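Local coordinates for alpha-catenin-like protein hmp-1 (Caenorhabditis elegans, PDB 5H5M) that belongs to the core cadherin-catenin complex of adherens junctions, binds beta-catenin and actin filaments, and is required for cell migration and shape changes in the embryo, at residues L7-I20 against D33-S45. Numbering follows the deposited sequence.
Sequences LINEIDTFQNRIEI and DLEGHCERIVSGS
His-37 of helix 33-45 plugs into helix 7-17 as a knob among Glu-10, Thr-13, Phe-14 and Arg-17. Its CB lies 4.0 Å from Phe-14 CD1, and CG comes slightly nearer to the same atom, where the edge of the Phe-14 ring turns toward the imidazole face with the planes at 66°. The Arg-17 methylene CG abuts the edge of the five-membered ring near ND1 and CE1, the two side chains crossing at about a right angle; CD2 meets the Glu-10 carboxylate through OE1. CE1 reaches Thr-13 OG1 at the ring edge, while Phe-14 CB sits over one face in a CH-pi contact, 3.8 Å from the ring centroid. At the tip, NE2 donates to Glu-10 O over 2.8 Å, on a lone pair in the carbonyl plane, but the oxygen sits out of the imidazole plane and the bond is bent to 131° at the hydrogen. Glu-10 O thus takes two donors, Phe-14 N of its own helix and the imidazole of the facing one.

With CG anti to its own nitrogen (chi1 -179°), Phe-14 swings its ring into a hole formed by Leu-34, His-37, Cys-38 and Ile-41. Ile-41 CD1 packs 3.7 Å from both CB and CG of Phe-14, and Ile-41 CG2 rests on Ile-11 CG1. Nearer the surface, Arg-17 NH2 forms a salt bridge with Asp-33 OD2 (3.1 Å), and Glu-10 OE2 makes a longer one with Arg-40 NE (3.3 Å), its hydrogen bond weak. Leu-7 lays its methyls against the backbone of Ile-41 and Gly-44. Leu-69 and Leu-73 of helix 56-80 extend the apolar layer beyond Phe-14 and Cys-38. The two roughly antiparallel helices interlock by reciprocal knobs-into-holes and, with helices 56-80 and 92-122, form a four-helix bundle of the M domain, as in the vinculin/alpha-catenin family.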
ATOM      1  N   LEU A   7       5.941 -17.259   1.794  1.00 30.89           N
ATOM      2  CA  LEU A   7       5.605 -17.186   0.374  1.00 30.02           C
ATOM      3  C   LEU A   7       6.758 -16.642  -0.467  1.00 35.16           C
ATOM      4  O   LEU A   7       6.971 -17.083  -1.595  1.00 32.25           O
ATOM      5  CB  LEU A   7       4.355 -16.328   0.156  1.00 29.03           C
ATOM      6  CG  LEU A   7       3.929 -16.134  -1.305  1.00 31.99           C
ATOM      7  CD1 LEU A   7       3.743 -17.473  -2.010  1.00 29.38           C
ATOM      8  CD2 LEU A   7       2.660 -15.300  -1.406  1.00 29.13           C
ATOM      9  N   ILE A   8       7.510 -15.694   0.082  1.00 34.49           N
ATOM     10  CA  ILE A   8       8.613 -15.110  -0.668  1.00 29.32           C
ATOM     11  C   ILE A   8       9.787 -16.086  -0.734  1.00 32.50           C
ATOM     12  O   ILE A   8      10.504 -16.134  -1.731  1.00 39.33           O
ATOM     13  CB  ILE A   8       9.070 -13.756  -0.068  1.00 31.06           C
ATOM     14  CG1 ILE A   8       9.954 -13.008  -1.067  1.00 35.57           C
ATOM     15  CG2 ILE A   8       9.767 -13.938   1.281  1.00 32.10           C
ATOM     16  CD1 ILE A   8       9.253 -12.709  -2.374  1.00 29.01           C
ATOM     17  N   ASN A   9       9.965 -16.887   0.313  1.00 36.02           N
ATOM     18  CA  ASN A   9      11.021 -17.888   0.320  1.00 40.20           C
ATOM     19  C   ASN A   9      10.674 -19.061  -0.589  1.00 40.87           C
ATOM     20  O   ASN A   9      11.548 -19.623  -1.245  1.00 43.94           O
ATOM     21  CB  ASN A   9      11.290 -18.378   1.741  1.00 52.37           C
ATOM     22  CG  ASN A   9      11.970 -17.327   2.599  1.00 71.36           C
ATOM     23  OD1 ASN A   9      12.626 -16.419   2.084  1.00 70.18           O
ATOM     24  ND2 ASN A   9      11.815 -17.442   3.914  1.00 73.46           N
ATOM     25  N   GLU A  10       9.394 -19.422  -0.622  1.00 33.78           N
ATOM     26  CA  GLU A  10       8.916 -20.470  -1.516  1.00 31.13           C
ATOM     27  C   GLU A  10       9.165 -20.090  -2.972  1.00 33.47           C
ATOM     28  O   GLU A  10       9.607 -20.913  -3.768  1.00 45.04           O
ATOM     29  CB  GLU A  10       7.426 -20.743  -1.290  1.00 32.86           C
ATOM     30  CG  GLU A  10       7.079 -21.335   0.072  1.00 40.44           C
ATOM     31  CD  GLU A  10       7.436 -22.809   0.195  1.00 49.48           C
ATOM     32  OE1 GLU A  10       7.974 -23.384  -0.775  1.00 48.51           O
ATOM     33  OE2 GLU A  10       7.171 -23.396   1.265  1.00 52.88           O
ATOM     34  N   ILE A  11       8.887 -18.833  -3.308  1.00 36.00           N
ATOM     35  CA  ILE A  11       9.095 -18.322  -4.660  1.00 39.55           C
ATOM     36  C   ILE A  11      10.578 -18.245  -5.023  1.00 48.45           C
ATOM     37  O   ILE A  11      10.991 -18.699  -6.093  1.00 45.48           O
ATOM     38  CB  ILE A  11       8.465 -16.926  -4.828  1.00 38.06           C
ATOM     39  CG1 ILE A  11       6.938 -17.022  -4.819  1.00 31.97           C
ATOM     40  CG2 ILE A  11       8.936 -16.274  -6.112  1.00 33.09           C
ATOM     41  CD1 ILE A  11       6.251 -15.679  -4.892  1.00 24.27           C
ATOM     42  N   ASP A  12      11.375 -17.670  -4.126  1.00 47.01           N
ATOM     43  CA  ASP A  12      12.802 -17.484  -4.371  1.00 46.93           C
ATOM     44  C   ASP A  12      13.538 -18.809  -4.580  1.00 46.03           C
ATOM     45  O   ASP A  12      14.329 -18.945  -5.513  1.00 42.64           O
ATOM     46  CB  ASP A  12      13.443 -16.709  -3.217  1.00 47.72           C
ATOM     47  CG  ASP A  12      13.011 -15.253  -3.180  1.00 55.79           C
ATOM     48  OD1 ASP A  12      12.548 -14.739  -4.221  1.00 55.72           O
ATOM     49  OD2 ASP A  12      13.140 -14.621  -2.108  1.00 55.80           O
ATOM     50  N   THR A  13      13.275 -19.780  -3.710  1.00 44.87           N
ATOM     51  CA  THR A  13      13.914 -21.086  -3.815  1.00 52.22           C
ATOM     52  C   THR A  13      13.441 -21.838  -5.060  1.00 50.22           C
ATOM     53  O   THR A  13      14.230 -22.514  -5.720  1.00 51.20           O
ATOM     54  CB  THR A  13      13.650 -21.953  -2.566  1.00 46.65           C
ATOM     55  OG1 THR A  13      12.240 -22.096  -2.365  1.00 48.99           O
ATOM     56  CG2 THR A  13      14.272 -21.317  -1.332  1.00 37.20           C
ATOM     57  N   PHE A  14      12.156 -21.705  -5.378  1.00 43.23           N
ATOM     58  CA  PHE A  14      11.566 -22.377  -6.533  1.00 44.85           C
ATOM     59  C   PHE A  14      12.290 -22.017  -7.825  1.00 47.75           C
ATOM     60  O   PHE A  14      12.453 -22.853  -8.712  1.00 50.84           O
ATOM     61  CB  PHE A  14      10.083 -22.026  -6.652  1.00 38.28           C
ATOM     62  CG  PHE A  14       9.386 -22.694  -7.800  1.00 36.27           C
ATOM     63  CD1 PHE A  14       9.155 -24.062  -7.788  1.00 33.17           C
ATOM     64  CD2 PHE A  14       8.942 -21.953  -8.884  1.00 29.59           C
ATOM     65  CE1 PHE A  14       8.505 -24.680  -8.840  1.00 31.35           C
ATOM     66  CE2 PHE A  14       8.287 -22.566  -9.942  1.00 29.90           C
ATOM     67  CZ  PHE A  14       8.069 -23.931  -9.920  1.00 28.12           C
ATOM     68  N   GLN A  15      12.734 -20.769  -7.919  1.00 44.48           N
ATOM     69  CA  GLN A  15      13.445 -20.300  -9.100  1.00 42.89           C
ATOM     70  C   GLN A  15      14.805 -20.969  -9.252  1.00 38.91           C
ATOM     71  O   GLN A  15      15.424 -20.891 -10.310  1.00 43.19           O
ATOM     72  CB  GLN A  15      13.614 -18.782  -9.054  1.00 48.68           C
ATOM     73  CG  GLN A  15      12.350 -18.012  -9.391  1.00 51.41           C
ATOM     74  CD  GLN A  15      12.574 -16.515  -9.427  1.00 56.70           C
ATOM     75  OE1 GLN A  15      13.343 -15.971  -8.636  1.00 63.85           O
ATOM     76  NE2 GLN A  15      11.907 -15.839 -10.354  1.00 59.88           N
ATOM     77  N   ASN A  16      15.269 -21.619  -8.189  1.00 41.97           N
ATOM     78  CA  ASN A  16      16.524 -22.362  -8.237  1.00 44.23           C
ATOM     79  C   ASN A  16      16.286 -23.865  -8.305  1.00 44.03           C
ATOM     80  O   ASN A  16      17.054 -24.592  -8.932  1.00 54.30           O
ATOM     81  CB  ASN A  16      17.394 -22.027  -7.025  1.00 46.20           C
ATOM     82  CG  ASN A  16      17.919 -20.605  -7.058  1.00 57.77           C
ATOM     83  OD1 ASN A  16      18.346 -20.111  -8.103  1.00 56.86           O
ATOM     84  ND2 ASN A  16      17.888 -19.935  -5.910  1.00 56.02           N
ATOM     85  N   ARG A  17      15.216 -24.322  -7.657  1.00 39.25           N
ATOM     86  CA  ARG A  17      14.880 -25.742  -7.625  1.00 38.93           C
ATOM     87  C   ARG A  17      14.585 -26.285  -9.019  1.00 43.41           C
ATOM     88  O   ARG A  17      14.874 -27.446  -9.310  1.00 50.36           O
ATOM     89  CB  ARG A  17      13.677 -25.994  -6.709  1.00 39.99           C
ATOM     90  CG  ARG A  17      13.926 -25.708  -5.235  1.00 47.15           C
ATOM     91  CD  ARG A  17      15.107 -26.500  -4.696  1.00 52.10           C
ATOM     92  NE  ARG A  17      14.897 -27.946  -4.759  1.00 71.19           N
ATOM     93  CZ  ARG A  17      14.426 -28.679  -3.755  1.00 76.39           C
ATOM     94  NH1 ARG A  17      14.111 -28.105  -2.601  1.00 88.70           N
ATOM     95  NH2 ARG A  17      14.270 -29.988  -3.902  1.00 66.94           N
ATOM     96  N   ILE A  18      14.015 -25.444  -9.878  1.00 34.62           N
ATOM     97  CA  ILE A  18      13.634 -25.868 -11.223  1.00 38.92           C
ATOM     98  C   ILE A  18      14.840 -25.978 -12.148  1.00 41.38           C
ATOM     99  O   ILE A  18      14.730 -26.478 -13.267  1.00 39.75           O
ATOM    100  CB  ILE A  18      12.618 -24.908 -11.857  1.00 39.92           C
ATOM    101  CG1 ILE A  18      13.214 -23.503 -11.958  1.00 42.25           C
ATOM    102  CG2 ILE A  18      11.318 -24.905 -11.064  1.00 29.05           C
ATOM    103  CD1 ILE A  18      12.309 -22.504 -12.624  1.00 36.93           C
ATOM    104  N   GLU A  19      15.988 -25.497 -11.681  1.00 44.05           N
ATOM    105  CA  GLU A  19      17.225 -25.606 -12.441  1.00 48.94           C
ATOM    106  C   GLU A  19      18.037 -26.802 -11.958  1.00 48.99           C
ATOM    107  O   GLU A  19      18.887 -26.679 -11.077  1.00 49.05           O
ATOM    108  CB  GLU A  19      18.042 -24.319 -12.333  1.00 51.59           C
ATOM    109  CG  GLU A  19      17.426 -23.148 -13.077  1.00 59.41           C
ATOM    110  CD  GLU A  19      18.199 -21.859 -12.891  1.00 74.10           C
ATOM    111  OE1 GLU A  19      18.840 -21.694 -11.831  1.00 89.30           O
ATOM    112  OE2 GLU A  19      18.168 -21.011 -13.808  1.00 73.27           O
ATOM    113  N   ILE A  20      17.753 -27.960 -12.541  1.00 41.18           N
ATOM    114  CA  ILE A  20      18.437 -29.197 -12.194  1.00 42.31           C
ATOM    115  C   ILE A  20      19.276 -29.657 -13.376  1.00 46.59           C
ATOM    116  O   ILE A  20      18.918 -29.406 -14.526  1.00 51.65           O
ATOM    117  CB  ILE A  20      17.434 -30.309 -11.815  1.00 46.02           C
ATOM    118  CG1 ILE A  20      16.299 -29.743 -10.960  1.00 40.96           C
ATOM    119  CG2 ILE A  20      18.135 -31.459 -11.104  1.00 50.78           C
ATOM    120  CD1 ILE A  20      15.149 -30.709 -10.754  1.00 38.74           C
ATOM    121  N   ASP A  33       7.819 -33.124  -5.761  1.00 39.65           N
ATOM    122  CA  ASP A  33       8.145 -32.054  -4.824  1.00 52.07           C
ATOM    123  C   ASP A  33       8.156 -30.701  -5.529  1.00 52.98           C
ATOM    124  O   ASP A  33       7.833 -29.679  -4.927  1.00 55.34           O
ATOM    125  CB  ASP A  33       9.491 -32.309  -4.135  1.00 62.01           C
ATOM    126  CG  ASP A  33      10.671 -32.069  -5.052  1.00 68.91           C
ATOM    127  OD1 ASP A  33      10.627 -32.532  -6.210  1.00 68.12           O
ATOM    128  OD2 ASP A  33      11.635 -31.403  -4.615  1.00 62.75           O
ATOM    129  N   LEU A  34       8.518 -30.700  -6.808  1.00 39.91           N
ATOM    130  CA  LEU A  34       8.487 -29.482  -7.605  1.00 33.83           C
ATOM    131  C   LEU A  34       7.041 -29.061  -7.845  1.00 38.97           C
ATOM    132  O   LEU A  34       6.716 -27.873  -7.824  1.00 37.57           O
ATOM    133  CB  LEU A  34       9.217 -29.686  -8.929  1.00 34.80           C
ATOM    134  CG  LEU A  34      10.334 -28.700  -9.269  1.00 41.36           C
ATOM    135  CD1 LEU A  34      11.159 -28.364  -8.036  1.00 38.21           C
ATOM    136  CD2 LEU A  34      11.224 -29.284 -10.359  1.00 33.56           C
ATOM    137  N   GLU A  35       6.177 -30.048  -8.067  1.00 34.97           N
ATOM    138  CA  GLU A  35       4.743 -29.802  -8.173  1.00 38.18           C
ATOM    139  C   GLU A  35       4.170 -29.363  -6.826  1.00 40.97           C
ATOM    140  O   GLU A  35       3.293 -28.508  -6.769  1.00 32.12           O
ATOM    141  CB  GLU A  35       4.014 -31.049  -8.680  1.00 35.12           C
ATOM    142  CG  GLU A  35       4.136 -31.272 -10.181  1.00 34.46           C
ATOM    143  CD  GLU A  35       3.468 -32.553 -10.638  1.00 45.09           C
ATOM    144  OE1 GLU A  35       3.150 -33.403  -9.779  1.00 55.71           O
ATOM    145  OE2 GLU A  35       3.257 -32.711 -11.860  1.00 47.45           O
ATOM    146  N   GLY A  36       4.673 -29.952  -5.745  1.00 50.67           N
ATOM    147  CA  GLY A  36       4.265 -29.564  -4.406  1.00 38.01           C
ATOM    148  C   GLY A  36       4.753 -28.167  -4.077  1.00 35.97           C
ATOM    149  O   GLY A  36       4.045 -27.376  -3.453  1.00 35.11           O
ATOM    150  N   HIS A  37       5.974 -27.867  -4.509  1.00 36.83           N
ATOM    151  CA  HIS A  37       6.570 -26.547  -4.330  1.00 38.83           C
ATOM    152  C   HIS A  37       5.733 -25.476  -5.032  1.00 41.85           C
ATOM    153  O   HIS A  37       5.436 -24.427  -4.458  1.00 43.24           O
ATOM    154  CB  HIS A  37       8.006 -26.546  -4.864  1.00 43.98           C
ATOM    155  CG  HIS A  37       8.864 -25.456  -4.306  1.00 60.44           C
ATOM    156  ND1 HIS A  37      10.241 -25.545  -4.267  1.00 65.85           N
ATOM    157  CD2 HIS A  37       8.551 -24.252  -3.774  1.00 61.73           C
ATOM    158  CE1 HIS A  37      10.735 -24.445  -3.731  1.00 65.68           C
ATOM    159  NE2 HIS A  37       9.732 -23.642  -3.423  1.00 61.85           N
ATOM    160  N   CYS A  38       5.350 -25.758  -6.273  1.00 36.63           N
ATOM    161  CA  CYS A  38       4.524 -24.845  -7.056  1.00 32.41           C
ATOM    162  C   CYS A  38       3.158 -24.600  -6.421  1.00 37.69           C
ATOM    163  O   CYS A  38       2.663 -23.472  -6.411  1.00 35.11           O
ATOM    164  CB  CYS A  38       4.336 -25.386  -8.472  1.00 33.99           C
ATOM    165  SG  CYS A  38       3.246 -24.389  -9.508  1.00 31.03           S
ATOM    166  N   GLU A  39       2.545 -25.660  -5.902  1.00 31.10           N
ATOM    167  CA  GLU A  39       1.218 -25.550  -5.308  1.00 31.82           C
ATOM    168  C   GLU A  39       1.229 -24.738  -4.014  1.00 31.94           C
ATOM    169  O   GLU A  39       0.231 -24.108  -3.668  1.00 31.00           O
ATOM    170  CB  GLU A  39       0.625 -26.938  -5.053  1.00 41.61           C
ATOM    171  CG  GLU A  39       0.332 -27.727  -6.322  1.00 54.12           C
ATOM    172  CD  GLU A  39      -0.600 -26.992  -7.270  1.00 62.96           C
ATOM    173  OE1 GLU A  39      -1.572 -26.370  -6.794  1.00 55.97           O
ATOM    174  OE2 GLU A  39      -0.352 -27.030  -8.494  1.00 75.84           O
ATOM    175  N   ARG A  40       2.355 -24.748  -3.305  1.00 31.51           N
ATOM    176  CA  ARG A  40       2.487 -23.948  -2.090  1.00 40.21           C
ATOM    177  C   ARG A  40       2.569 -22.467  -2.438  1.00 38.94           C
ATOM    178  O   ARG A  40       2.063 -21.617  -1.702  1.00 35.66           O
ATOM    179  CB  ARG A  40       3.713 -24.374  -1.277  1.00 34.20           C
ATOM    180  CG  ARG A  40       3.545 -25.713  -0.573  1.00 34.49           C
ATOM    181  CD  ARG A  40       4.623 -25.941   0.478  1.00 36.52           C
ATOM    182  NE  ARG A  40       5.941 -26.159  -0.113  1.00 46.62           N
ATOM    183  CZ  ARG A  40       6.380 -27.335  -0.551  1.00 54.93           C
ATOM    184  NH1 ARG A  40       5.603 -28.408  -0.476  1.00 62.39           N
ATOM    185  NH2 ARG A  40       7.595 -27.439  -1.071  1.00 52.63           N
ATOM    186  N   ILE A  41       3.210 -22.168  -3.563  1.00 39.70           N
ATOM    187  CA  ILE A  41       3.255 -20.811  -4.091  1.00 34.17           C
ATOM    188  C   ILE A  41       1.852 -20.354  -4.485  1.00 37.16           C
ATOM    189  O   ILE A  41       1.421 -19.254  -4.134  1.00 36.79           O
ATOM    190  CB  ILE A  41       4.197 -20.712  -5.313  1.00 27.78           C
ATOM    191  CG1 ILE A  41       5.636 -21.028  -4.901  1.00 29.46           C
ATOM    192  CG2 ILE A  41       4.117 -19.340  -5.950  1.00 24.86           C
ATOM    193  CD1 ILE A  41       6.624 -20.969  -6.042  1.00 30.11           C
ATOM    194  N   VAL A  42       1.139 -21.216  -5.202  1.00 36.39           N
ATOM    195  CA  VAL A  42      -0.203 -20.896  -5.671  1.00 31.36           C
ATOM    196  C   VAL A  42      -1.173 -20.716  -4.503  1.00 30.18           C
ATOM    197  O   VAL A  42      -1.995 -19.797  -4.509  1.00 28.74           O
ATOM    198  CB  VAL A  42      -0.731 -21.983  -6.629  1.00 36.43           C
ATOM    199  CG1 VAL A  42      -2.195 -21.737  -6.976  1.00 36.48           C
ATOM    200  CG2 VAL A  42       0.121 -22.033  -7.888  1.00 33.28           C
ATOM    201  N   SER A  43      -1.062 -21.579  -3.495  1.00 29.14           N
ATOM    202  CA  SER A  43      -1.928 -21.487  -2.318  1.00 29.73           C
ATOM    203  C   SER A  43      -1.721 -20.178  -1.568  1.00 30.21           C
ATOM    204  O   SER A  43      -2.685 -19.498  -1.212  1.00 28.69           O
ATOM    205  CB  SER A  43      -1.693 -22.667  -1.377  1.00 33.06           C
ATOM    206  OG  SER A  43      -2.282 -23.847  -1.897  1.00 52.39           O
ATOM    207  N   GLY A  44      -0.461 -19.825  -1.333  1.00 35.42           N
ATOM    208  CA  GLY A  44      -0.134 -18.589  -0.649  1.00 33.15           C
ATOM    209  C   GLY A  44      -0.561 -17.373  -1.448  1.00 32.58           C
ATOM    210  O   GLY A  44      -1.025 -16.380  -0.886  1.00 34.94           O
ATOM    211  N   SER A  45      -0.405 -17.454  -2.765  1.00 26.99           N
ATOM    212  CA  SER A  45      -0.815 -16.374  -3.656  1.00 25.60           C
ATOM    213  C   SER A  45      -2.327 -16.185  -3.628  1.00 23.19           C
ATOM    214  O   SER A  45      -2.821 -15.069  -3.755  1.00 26.17           O
ATOM    215  CB  SER A  45      -0.348 -16.650  -5.087  1.00 24.09           C
ATOM    216  OG  SER A  45       1.066 -16.639  -5.172  1.00 22.24           O
TER